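Local coordinates for ABC transporter periplasmic-binding protein YtfQ (Mycobacterium smegmatis, PDB 6HBD), which binds beta-D-galactofuranose and probably serves as the sugar-capturing, solute-binding component of an ABC transporter for furanose sugars, at residues A[148-153]-A[162-167]; A[208-213]-A[238-243]; A[257-262]-A[290-295]. One frame throughout, in Å; residues are numbered along the deposited sequence.

All three contacts reach one six-stranded sheet, in which strands 146-152, 208-211, 236-239, 257-260 and 292-293 follow one another. Contact 1 sets the helix after strand 146-152 against that strand; contact 2 joins the two middle strands; contact 3 adds the antiparallel edge strand. Backbone bonds knit them together: V149 O lies 2.9 Å from F210 N, and D241 N lies 2.7 Å from V259 O. Centres of contacts 1 and 2, and of 2 and 3, are about 9 Å apart, those of 1 and 3 about 16 Å. R163, N213 and D241 converge on beta-D-galactofuranose, and the C261 side chain lies about 4 Å from it.

Contact 1 of 3, residues A[148-153]-A[162-167]; sequences IVQLEG and DRKTGF. With ZN (zinc ion), chain F; GZL (beta-D-galactofuranose), chain L.
K164 reaches from helix 158-171 to E152 at the end of strand 146-152, forming a salt bridge of 2.7 Å from NZ to OE2, which it meets nearly along the C-O bond direction. The lysine runs extended as far as CE and bends only at its last torsion (chi4 60°), which swings NZ round to the carboxylate. Deeper in, the Q150 side chain crosses that of K164 at about a right angle, its OE1 resting 3.4 Å from CG of the lysine. The Q150 amide then slides past F167 with its plane 82° from the ring, and NE2 comes 3.7 Å from CD2. F167 has CG anti to its backbone N, which carries the ring back over the strand, where I148 CG2 touches CE2 at 3.9 Å. F210 stacks on this same ring. On the same helix R163 lies extended toward the sugar: NH1 (2.7 Å) and NH2 (2.9 Å) both donate to O3 of the galactofuranose, in the plane at the guanidinium edge, and E127 forms a salt bridge with NH2. D162 OD2 binds a zinc ion together with D158. Strand and helix run nearly antiparallel, at 159°, as the first two elements of a beta-alpha-beta unit whose helix presents R163 to the sugar pocket of this periplasmic binding protein.

Contact 2 of 3, residues A[208-213]-A[238-243]; sequences VVFAQN and VAVDAT. With GZL (beta-D-galactofuranose), chain L.
Two neighbouring parallel strands, 208-211 and 236-239, are connected through helix 214-226 in a beta-alpha-beta unit, and the chain beyond their C-terminal ends lines the sugar pocket. V238 sits in register with F210: its N donates to V209 O at 3.2 Å, and its O accepts from A211 N at 2.9 Å. The next link, V240 N to A211 O, is weak. Side chains fill one face of the pair, where F210, with CG anti to its backbone N (chi1 164°), brings CD1 to 3.7 Å from V238 CG2 at about a right angle, while V240 CG2 meets the ring edge. The other face has A211 CB against A239 CB. Beyond the strands N213 takes the N-cap place of helix 214-226, its OD1 accepting from M216 N. This use of OD1 fixes the amide and directs ND2 at D241 OD2, 3.1 Å away and in the amide plane, though 35° out of the carboxylate plane. D241 in turn grips two sugar hydroxyls, O3 donating to OD1 at 2.9 Å and O2 to OD2 at 2.7 Å; N213 ND2 adds a weak bond to that same O2.

Contact 3 of 3, residues A[257-262]-A[290-295]; sequences YIVECN and DEAFDQ. With ZN (zinc ion), chain D.
E260, on strand 257-260, and E291, just before strand 292-293, share a zinc ion. The E260 carboxylate chelates it through OE1 (2.4 Å) and OE2 (2.2 Å), whereas E291 binds through OE1 alone, at 2.1 Å; a water completes the ligands modelled here. E260 reaches the metal with CG anti to the backbone N (chi1 179°) and the chain extended, and the two carboxylate planes stand 75° apart. E260 OE2 and E291 OE1 come to 3.0 Å because both bind the same cation, whose charge probably offsets their repulsion. Backbone hydrogen bonds set the register: I258 and F293 form a mutual pair, I258 N to F293 O and F293 N to I258 O, while E260 N gives a straight bond (168°) to E291 O at 2.7 Å. V259 and A292 between them form a non-hydrogen-bonded pair. Apolar contact gathers round A292, whose CB meets V259 CG2 and touches the outer end of the Y257 ring, 3.4 Å from CZ. On the other face, the F293 ring edge meets a carboxylate oxygen, CZ lying 3.3 Å from E260 OE2. Strand 292-293 forms one border of the sheet, and 257-260 bonds on its other side to A239 and D241. Helix 244-252 packs against I258 and F293, helix 305-313 touches E260 and F293, and W134 of helix 124-138 stacks on Y257.

Contact 1 of 3, residues A[148-153]-A[162-167]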
loop_
_atom_site.group_PDB
_atom_site.type_symbol
_atom_site.label_atom_id
_atom_site.label_comp_id
_atom_site.label_asym_id
_atom_site.label_seq_id
_atom_site.Cartn_x
_atom_site.Cartn_y
_atom_site.Cartn_z
ATOM N N ILE A 148 13.531 17.430 -3.642
ATOM C CA ILE A 148 12.679 16.252 -3.596
ATOM C C ILE A 148 11.265 16.669 -3.934
ATOM O O ILE A 148 10.762 17.660 -3.438
ATOM C CB ILE A 148 12.773 15.474 -2.227
ATOM C CG1 ILE A 148 14.195 14.909 -1.991
ATOM C CG2 ILE A 148 11.760 14.332 -2.173
ATOM C CD1 ILE A 148 14.576 14.891 -0.687
ATOM N N VAL A 149 10.622 15.867 -4.749
ATOM C CA VAL A 149 9.234 16.015 -5.157
ATOM C C VAL A 149 8.549 14.790 -4.540
ATOM O O VAL A 149 9.232 13.789 -4.340
ATOM C CB VAL A 149 9.204 16.009 -6.690
ATOM C CG1 VAL A 149 7.804 16.212 -7.217
ATOM C CG2 VAL A 149 10.139 17.075 -7.223
ATOM N N GLN A 150 7.254 14.868 -4.186
ATOM C CA GLN A 150 6.563 13.768 -3.503
ATOM C C GLN A 150 5.161 13.521 -4.054
ATOM O O GLN A 150 4.303 14.407 -3.996
ATOM C CB GLN A 150 6.515 14.034 -1.974
ATOM C CG GLN A 150 5.734 12.970 -1.136
ATOM C CD GLN A 150 6.005 12.891 0.376
ATOM O OE1 GLN A 150 5.129 12.484 1.133
ATOM N NE2 GLN A 150 7.211 13.172 0.887
ATOM N N LEU A 151 4.909 12.295 -4.546
ATOM C CA LEU A 151 3.599 11.954 -5.086
ATOM C C LEU A 151 2.876 11.244 -3.966
ATOM O O LEU A 151 3.283 10.164 -3.568
ATOM C CB LEU A 151 3.728 11.092 -6.349
ATOM C CG LEU A 151 4.605 11.681 -7.456
ATOM C CD1 LEU A 151 5.065 10.631 -8.404
ATOM C CD2 LEU A 151 3.872 12.749 -8.203
ATOM N N GLU A 152 1.901 11.922 -3.366
ATOM C CA GLU A 152 1.163 11.420 -2.217
ATOM C C GLU A 152 0.010 10.509 -2.650
ATOM O O GLU A 152 -0.629 10.760 -3.666
ATOM C CB GLU A 152 0.609 12.581 -1.368
ATOM C CG GLU A 152 1.661 13.498 -0.771
ATOM C CD GLU A 152 1.074 14.702 -0.060
ATOM O OE1 GLU A 152 0.103 15.292 -0.589
ATOM O OE2 GLU A 152 1.594 15.069 1.019
ATOM N N GLY A 153 -0.249 9.461 -1.873
ATOM C CA GLY A 153 -1.355 8.565 -2.159
ATOM C C GLY A 153 -2.679 9.201 -1.813
ATOM O O GLY A 153 -2.702 10.331 -1.312
ATOM N N ASP A 162 1.136 7.794 6.757
ATOM C CA ASP A 162 2.268 7.129 7.411
ATOM C C ASP A 162 3.526 7.164 6.571
ATOM O O ASP A 162 4.597 7.418 7.115
ATOM C CB ASP A 162 1.906 5.677 7.761
ATOM C CG ASP A 162 0.911 5.476 8.901
ATOM O OD1 ASP A 162 0.269 6.473 9.325
ATOM O OD2 ASP A 162 0.762 4.318 9.360
ATOM N N ARG A 163 3.421 6.922 5.254
ATOM C CA ARG A 163 4.603 6.980 4.372
ATOM C C ARG A 163 5.162 8.389 4.303
ATOM O O ARG A 163 6.389 8.547 4.238
ATOM C CB ARG A 163 4.291 6.470 2.959
ATOM C CG ARG A 163 4.233 4.960 2.898
ATOM C CD ARG A 163 3.498 4.438 1.689
ATOM N NE ARG A 163 3.291 2.992 1.783
ATOM C CZ ARG A 163 2.609 2.265 0.908
ATOM N NH1 ARG A 163 2.054 2.839 -0.149
ATOM N NH2 ARG A 163 2.488 0.957 1.077
ATOM N N LYS A 164 4.267 9.412 4.319
ATOM C CA LYS A 164 4.673 10.826 4.313
ATOM C C LYS A 164 5.506 11.103 5.576
ATOM O O LYS A 164 6.658 11.557 5.484
ATOM C CB LYS A 164 3.424 11.743 4.271
ATOM C CG LYS A 164 3.687 13.241 4.167
ATOM C CD LYS A 164 2.371 14.019 4.163
ATOM C CE LYS A 164 2.564 15.526 4.149
ATOM N NZ LYS A 164 3.306 16.012 2.953
ATOM N N THR A 165 4.925 10.750 6.748
ATOM C CA THR A 165 5.544 10.909 8.065
ATOM C C THR A 165 6.880 10.164 8.161
ATOM O O THR A 165 7.826 10.660 8.779
ATOM C CB THR A 165 4.581 10.407 9.131
ATOM O OG1 THR A 165 3.293 10.999 8.915
ATOM C CG2 THR A 165 5.090 10.682 10.547
ATOM N N GLY A 166 6.935 8.976 7.573
ATOM C CA GLY A 166 8.133 8.159 7.576
ATOM C C GLY A 166 9.191 8.757 6.691
ATOM O O GLY A 166 10.302 9.020 7.154
ATOM N N PHE A 167 8.842 9.011 5.417
ATOM C CA PHE A 167 9.794 9.611 4.475
ATOM C C PHE A 167 10.397 10.869 5.082
ATOM O O PHE A 167 11.626 11.003 5.115
ATOM C CB PHE A 167 9.132 9.930 3.126
ATOM C CG PHE A 167 10.141 10.368 2.088
ATOM C CD1 PHE A 167 10.881 9.435 1.381
ATOM C CD2 PHE A 167 10.419 11.715 1.892
ATOM C CE1 PHE A 167 11.829 9.840 0.443
ATOM C CE2 PHE A 167 11.399 12.119 0.986
ATOM C CZ PHE A 167 12.089 11.180 0.261
HETATM ZN ZN ZN F . -1.060 3.581 10.427
HETATM C C6 GZL L . -0.764 -0.633 1.345
HETATM C C5 GZL L . -1.987 -0.556 0.456
HETATM C C4 GZL L . -1.847 0.504 -0.623
HETATM C C3 GZL L . -0.687 0.295 -1.591
HETATM C C2 GZL L . -1.175 1.067 -2.802
HETATM O O6 GZL L . -1.011 -1.506 2.440
HETATM O O5 GZL L . -3.174 -0.357 1.230
HETATM O O4 GZL L . -3.012 0.474 -1.477
HETATM O O3 GZL L . 0.562 0.802 -1.150
HETATM C C1 GZL L . -2.632 0.640 -2.850
HETATM O O2 GZL L . -0.518 0.732 -4.015
HETATM O O1 GZL L . -3.244 1.732 -3.437
#

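Contact 2 of 3, residues A[208-213]-A[238-243]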
loop_
_atom_site.group_PDB
_atom_site.type_symbol
_atom_site.label_atom_id
_atom_site.label_comp_id
_atom_site.label_asym_id
_atom_site.label_seq_id
_atom_site.Cartn_x
_atom_site.Cartn_y
_atom_site.Cartn_z
ATOM N N VAL A 208 15.181 14.345 -7.266
ATOM C CA VAL A 208 14.580 13.060 -6.953
ATOM C C VAL A 208 13.070 13.209 -6.702
ATOM O O VAL A 208 12.619 14.248 -6.232
ATOM C CB VAL A 208 15.352 12.445 -5.741
ATOM C CG1 VAL A 208 15.826 13.522 -4.770
ATOM C CG2 VAL A 208 14.554 11.352 -5.005
ATOM N N VAL A 209 12.301 12.161 -7.032
ATOM C CA VAL A 209 10.862 12.076 -6.790
ATOM C C VAL A 209 10.639 10.855 -5.873
ATOM O O VAL A 209 11.283 9.825 -6.039
ATOM C CB VAL A 209 9.981 12.074 -8.087
ATOM C CG1 VAL A 209 10.800 11.814 -9.332
ATOM C CG2 VAL A 209 8.759 11.145 -8.010
ATOM N N PHE A 210 9.770 11.008 -4.876
ATOM C CA PHE A 210 9.428 9.956 -3.956
ATOM C C PHE A 210 7.975 9.660 -4.190
ATOM O O PHE A 210 7.102 10.439 -3.776
ATOM C CB PHE A 210 9.688 10.347 -2.494
ATOM C CG PHE A 210 8.998 9.454 -1.481
ATOM C CD1 PHE A 210 9.222 8.083 -1.468
ATOM C CD2 PHE A 210 8.061 9.972 -0.598
ATOM C CE1 PHE A 210 8.550 7.258 -0.568
ATOM C CE2 PHE A 210 7.383 9.143 0.293
ATOM C CZ PHE A 210 7.634 7.794 0.302
ATOM N N ALA A 211 7.711 8.529 -4.871
ATOM C CA ALA A 211 6.354 8.108 -5.149
ATOM C C ALA A 211 5.924 7.186 -4.024
ATOM O O ALA A 211 6.641 6.251 -3.707
ATOM C CB ALA A 211 6.281 7.409 -6.494
ATOM N N GLN A 212 4.759 7.438 -3.411
ATOM C CA GLN A 212 4.285 6.599 -2.309
ATOM C C GLN A 212 3.704 5.284 -2.805
ATOM O O GLN A 212 3.279 4.450 -2.000
ATOM C CB GLN A 212 3.275 7.365 -1.432
ATOM C CG GLN A 212 3.960 8.398 -0.543
ATOM C CD GLN A 212 2.962 9.237 0.200
ATOM O OE1 GLN A 212 1.769 8.916 0.286
ATOM N NE2 GLN A 212 3.426 10.347 0.737
ATOM N N ASN A 213 3.676 5.094 -4.128
ATOM C CA ASN A 213 3.165 3.874 -4.734
ATOM C C ASN A 213 3.825 3.854 -6.099
ATOM O O ASN A 213 3.829 4.889 -6.760
ATOM C CB ASN A 213 1.650 3.951 -4.742
ATOM C CG ASN A 213 0.952 3.540 -5.975
ATOM O OD1 ASN A 213 0.560 4.375 -6.788
ATOM N ND2 ASN A 213 0.756 2.248 -6.126
ATOM N N VAL A 238 12.211 6.810 -6.414
ATOM C CA VAL A 238 12.178 5.883 -5.301
ATOM C C VAL A 238 10.714 5.717 -4.931
ATOM O O VAL A 238 9.996 6.712 -4.804
ATOM C CB VAL A 238 13.105 6.222 -4.114
ATOM C CG1 VAL A 238 14.233 7.150 -4.537
ATOM C CG2 VAL A 238 12.358 6.776 -2.908
ATOM N N ALA A 239 10.240 4.462 -4.858
ATOM C CA ALA A 239 8.846 4.216 -4.573
ATOM C C ALA A 239 8.642 3.057 -3.633
ATOM O O ALA A 239 9.603 2.380 -3.248
ATOM C CB ALA A 239 8.093 4.002 -5.866
ATOM N N VAL A 240 7.383 2.893 -3.196
ATOM C CA VAL A 240 6.950 1.840 -2.285
ATOM C C VAL A 240 5.994 0.924 -3.071
ATOM O O VAL A 240 5.255 1.425 -3.913
ATOM C CB VAL A 240 6.301 2.465 -1.021
ATOM C CG1 VAL A 240 5.731 1.387 -0.091
ATOM C CG2 VAL A 240 7.309 3.332 -0.280
ATOM N N ASP A 241 6.028 -0.387 -2.791
ATOM C CA ASP A 241 5.258 -1.485 -3.391
ATOM C C ASP A 241 6.137 -2.513 -4.054
ATOM O O ASP A 241 5.982 -3.646 -3.590
ATOM C CB ASP A 241 4.153 -1.087 -4.379
ATOM C CG ASP A 241 2.892 -0.493 -3.795
ATOM O OD1 ASP A 241 2.797 -0.399 -2.539
ATOM O OD2 ASP A 241 1.985 -0.136 -4.590
ATOM N N ALA A 242 6.912 -2.303 -5.105
ATOM C CA ALA A 242 7.604 -3.441 -5.745
ATOM C C ALA A 242 6.593 -4.365 -6.495
ATOM O O ALA A 242 6.547 -5.559 -6.270
ATOM C CB ALA A 242 8.450 -4.240 -4.742
ATOM N N THR A 243 5.759 -3.769 -7.359
ATOM C CA THR A 243 4.856 -4.417 -8.313
ATOM C C THR A 243 5.713 -4.975 -9.450
ATOM O O THR A 243 6.927 -4.760 -9.468
ATOM C CB THR A 243 3.830 -3.422 -8.833
ATOM O OG1 THR A 243 4.510 -2.265 -9.299
ATOM C CG2 THR A 243 2.809 -3.044 -7.788
HETATM C C6 GZL L . -0.764 -0.633 1.345
HETATM C C5 GZL L . -1.987 -0.556 0.456
HETATM C C4 GZL L . -1.847 0.504 -0.623
HETATM C C3 GZL L . -0.687 0.295 -1.591
HETATM C C2 GZL L . -1.175 1.067 -2.802
HETATM O O6 GZL L . -1.011 -1.506 2.440
HETATM O O5 GZL L . -3.174 -0.357 1.230
HETATM O O4 GZL L . -3.012 0.474 -1.477
HETATM O O3 GZL L . 0.562 0.802 -1.150
HETATM C C1 GZL L . -2.632 0.640 -2.850
HETATM O O2 GZL L . -0.518 0.732 -4.015
HETATM O O1 GZL L . -3.244 1.732 -3.437
#

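Contact 3 of 3, residues A[257-262]-A[290-295]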
loop_
_atom_site.group_PDB
_atom_site.type_symbol
_atom_site.label_atom_id
_atom_site.label_comp_id
_atom_site.label_asym_id
_atom_site.label_seq_id
_atom_site.Cartn_x
_atom_site.Cartn_y
_atom_site.Cartn_z
ATOM N N TYR A 257 15.439 3.002 -6.347
ATOM C CA TYR A 257 15.231 2.237 -5.134
ATOM C C TYR A 257 13.758 1.917 -4.988
ATOM O O TYR A 257 12.935 2.802 -5.219
ATOM C CB TYR A 257 15.686 3.046 -3.909
ATOM C CG TYR A 257 16.102 2.181 -2.733
ATOM C CD1 TYR A 257 17.251 1.397 -2.796
ATOM C CD2 TYR A 257 15.382 2.197 -1.536
ATOM C CE1 TYR A 257 17.666 0.636 -1.710
ATOM C CE2 TYR A 257 15.791 1.439 -0.440
ATOM C CZ TYR A 257 16.935 0.653 -0.534
ATOM O OH TYR A 257 17.387 -0.145 0.504
ATOM N N ILE A 258 13.412 0.665 -4.609
ATOM C CA ILE A 258 12.021 0.272 -4.364
ATOM C C ILE A 258 11.952 -0.450 -3.013
ATOM O O ILE A 258 12.842 -1.244 -2.700
ATOM C CB ILE A 258 11.380 -0.572 -5.507
ATOM C CG1 ILE A 258 11.226 0.276 -6.777
ATOM C CG2 ILE A 258 9.996 -1.116 -5.065
ATOM C CD1 ILE A 258 10.508 -0.419 -7.955
ATOM N N VAL A 259 10.901 -0.148 -2.221
ATOM C CA VAL A 259 10.650 -0.744 -0.916
ATOM C C VAL A 259 9.363 -1.553 -1.082
ATOM O O VAL A 259 8.326 -0.995 -1.441
ATOM C CB VAL A 259 10.562 0.295 0.234
ATOM C CG1 VAL A 259 10.153 -0.381 1.539
ATOM C CG2 VAL A 259 11.889 1.021 0.415
ATOM N N GLU A 260 9.463 -2.877 -0.848
ATOM C CA GLU A 260 8.405 -3.856 -1.029
ATOM C C GLU A 260 7.276 -3.694 -0.056
ATOM O O GLU A 260 7.521 -3.602 1.138
ATOM C CB GLU A 260 9.010 -5.277 -0.838
ATOM C CG GLU A 260 8.078 -6.476 -0.956
ATOM C CD GLU A 260 8.834 -7.773 -0.754
ATOM O OE1 GLU A 260 8.596 -8.487 0.253
ATOM O OE2 GLU A 260 9.711 -8.052 -1.597
ATOM N N CYS A 261 6.042 -3.761 -0.549
ATOM C CA CYS A 261 4.846 -3.847 0.278
ATOM C C CYS A 261 4.148 -5.064 -0.304
ATOM O O CYS A 261 3.791 -5.052 -1.481
ATOM C CB CYS A 261 3.974 -2.603 0.196
ATOM S SG CYS A 261 2.470 -2.718 1.193
ATOM N N ASN A 262 4.020 -6.126 0.472
ATOM C CA ASN A 262 3.539 -7.411 -0.016
ATOM C C ASN A 262 2.004 -7.511 -0.195
ATOM O O ASN A 262 1.266 -7.509 0.791
ATOM C CB ASN A 262 4.060 -8.479 0.933
ATOM C CG ASN A 262 4.065 -9.880 0.387
ATOM O OD1 ASN A 262 3.078 -10.332 -0.238
ATOM N ND2 ASN A 262 5.164 -10.606 0.680
ATOM N N ASP A 290 8.852 -6.493 4.852
ATOM C CA ASP A 290 9.290 -5.648 3.752
ATOM C C ASP A 290 10.789 -5.810 3.530
ATOM O O ASP A 290 11.541 -6.117 4.445
ATOM C CB ASP A 290 9.006 -4.146 4.056
ATOM C CG ASP A 290 7.567 -3.780 4.437
ATOM O OD1 ASP A 290 6.620 -4.241 3.731
ATOM O OD2 ASP A 290 7.383 -3.028 5.444
ATOM N N GLU A 291 11.214 -5.523 2.315
ATOM C CA GLU A 291 12.603 -5.515 1.884
ATOM C C GLU A 291 12.710 -4.453 0.817
ATOM O O GLU A 291 11.684 -3.977 0.314
ATOM C CB GLU A 291 13.077 -6.875 1.365
ATOM C CG GLU A 291 12.442 -7.350 0.069
ATOM C CD GLU A 291 13.103 -8.553 -0.564
ATOM O OE1 GLU A 291 12.350 -9.438 -1.017
ATOM O OE2 GLU A 291 14.350 -8.614 -0.626
ATOM N N ALA A 292 13.933 -4.064 0.481
ATOM C CA ALA A 292 14.136 -3.046 -0.522
ATOM C C ALA A 292 15.137 -3.494 -1.560
ATOM O O ALA A 292 15.957 -4.368 -1.292
ATOM C CB ALA A 292 14.583 -1.758 0.134
ATOM N N PHE A 293 15.042 -2.914 -2.764
ATOM C CA PHE A 293 15.898 -3.285 -3.885
ATOM C C PHE A 293 16.472 -2.061 -4.576
ATOM O O PHE A 293 15.794 -1.045 -4.706
ATOM C CB PHE A 293 15.097 -4.079 -4.934
ATOM C CG PHE A 293 14.101 -5.058 -4.388
ATOM C CD1 PHE A 293 14.473 -6.353 -4.098
ATOM C CD2 PHE A 293 12.783 -4.694 -4.199
ATOM C CE1 PHE A 293 13.534 -7.288 -3.666
ATOM C CE2 PHE A 293 11.855 -5.610 -3.716
ATOM C CZ PHE A 293 12.235 -6.912 -3.473
ATOM N N ASP A 294 17.737 -2.175 -4.999
ATOM C CA ASP A 294 18.422 -1.235 -5.865
ATOM C C ASP A 294 18.188 -1.868 -7.267
ATOM O O ASP A 294 17.370 -2.792 -7.360
ATOM C CB ASP A 294 19.915 -1.080 -5.475
ATOM C CG ASP A 294 20.821 -2.287 -5.685
ATOM O OD1 ASP A 294 20.402 -3.232 -6.383
ATOM O OD2 ASP A 294 21.953 -2.282 -5.150
ATOM N N GLN A 295 18.851 -1.420 -8.330
ATOM C CA GLN A 295 18.623 -2.035 -9.649
ATOM C C GLN A 295 19.114 -3.490 -9.723
ATOM O O GLN A 295 18.325 -4.342 -10.098
ATOM C CB GLN A 295 19.244 -1.192 -10.753
ATOM C CG GLN A 295 19.468 -1.912 -12.073
ATOM C CD GLN A 295 19.925 -0.935 -13.099
ATOM O OE1 GLN A 295 20.827 -0.134 -12.844
ATOM N NE2 GLN A 295 19.345 -0.977 -14.284
HETATM ZN ZN ZN D . 10.381 -9.863 -0.567
HETATM O O HOH W 1 9.551 -11.446 -1.636
#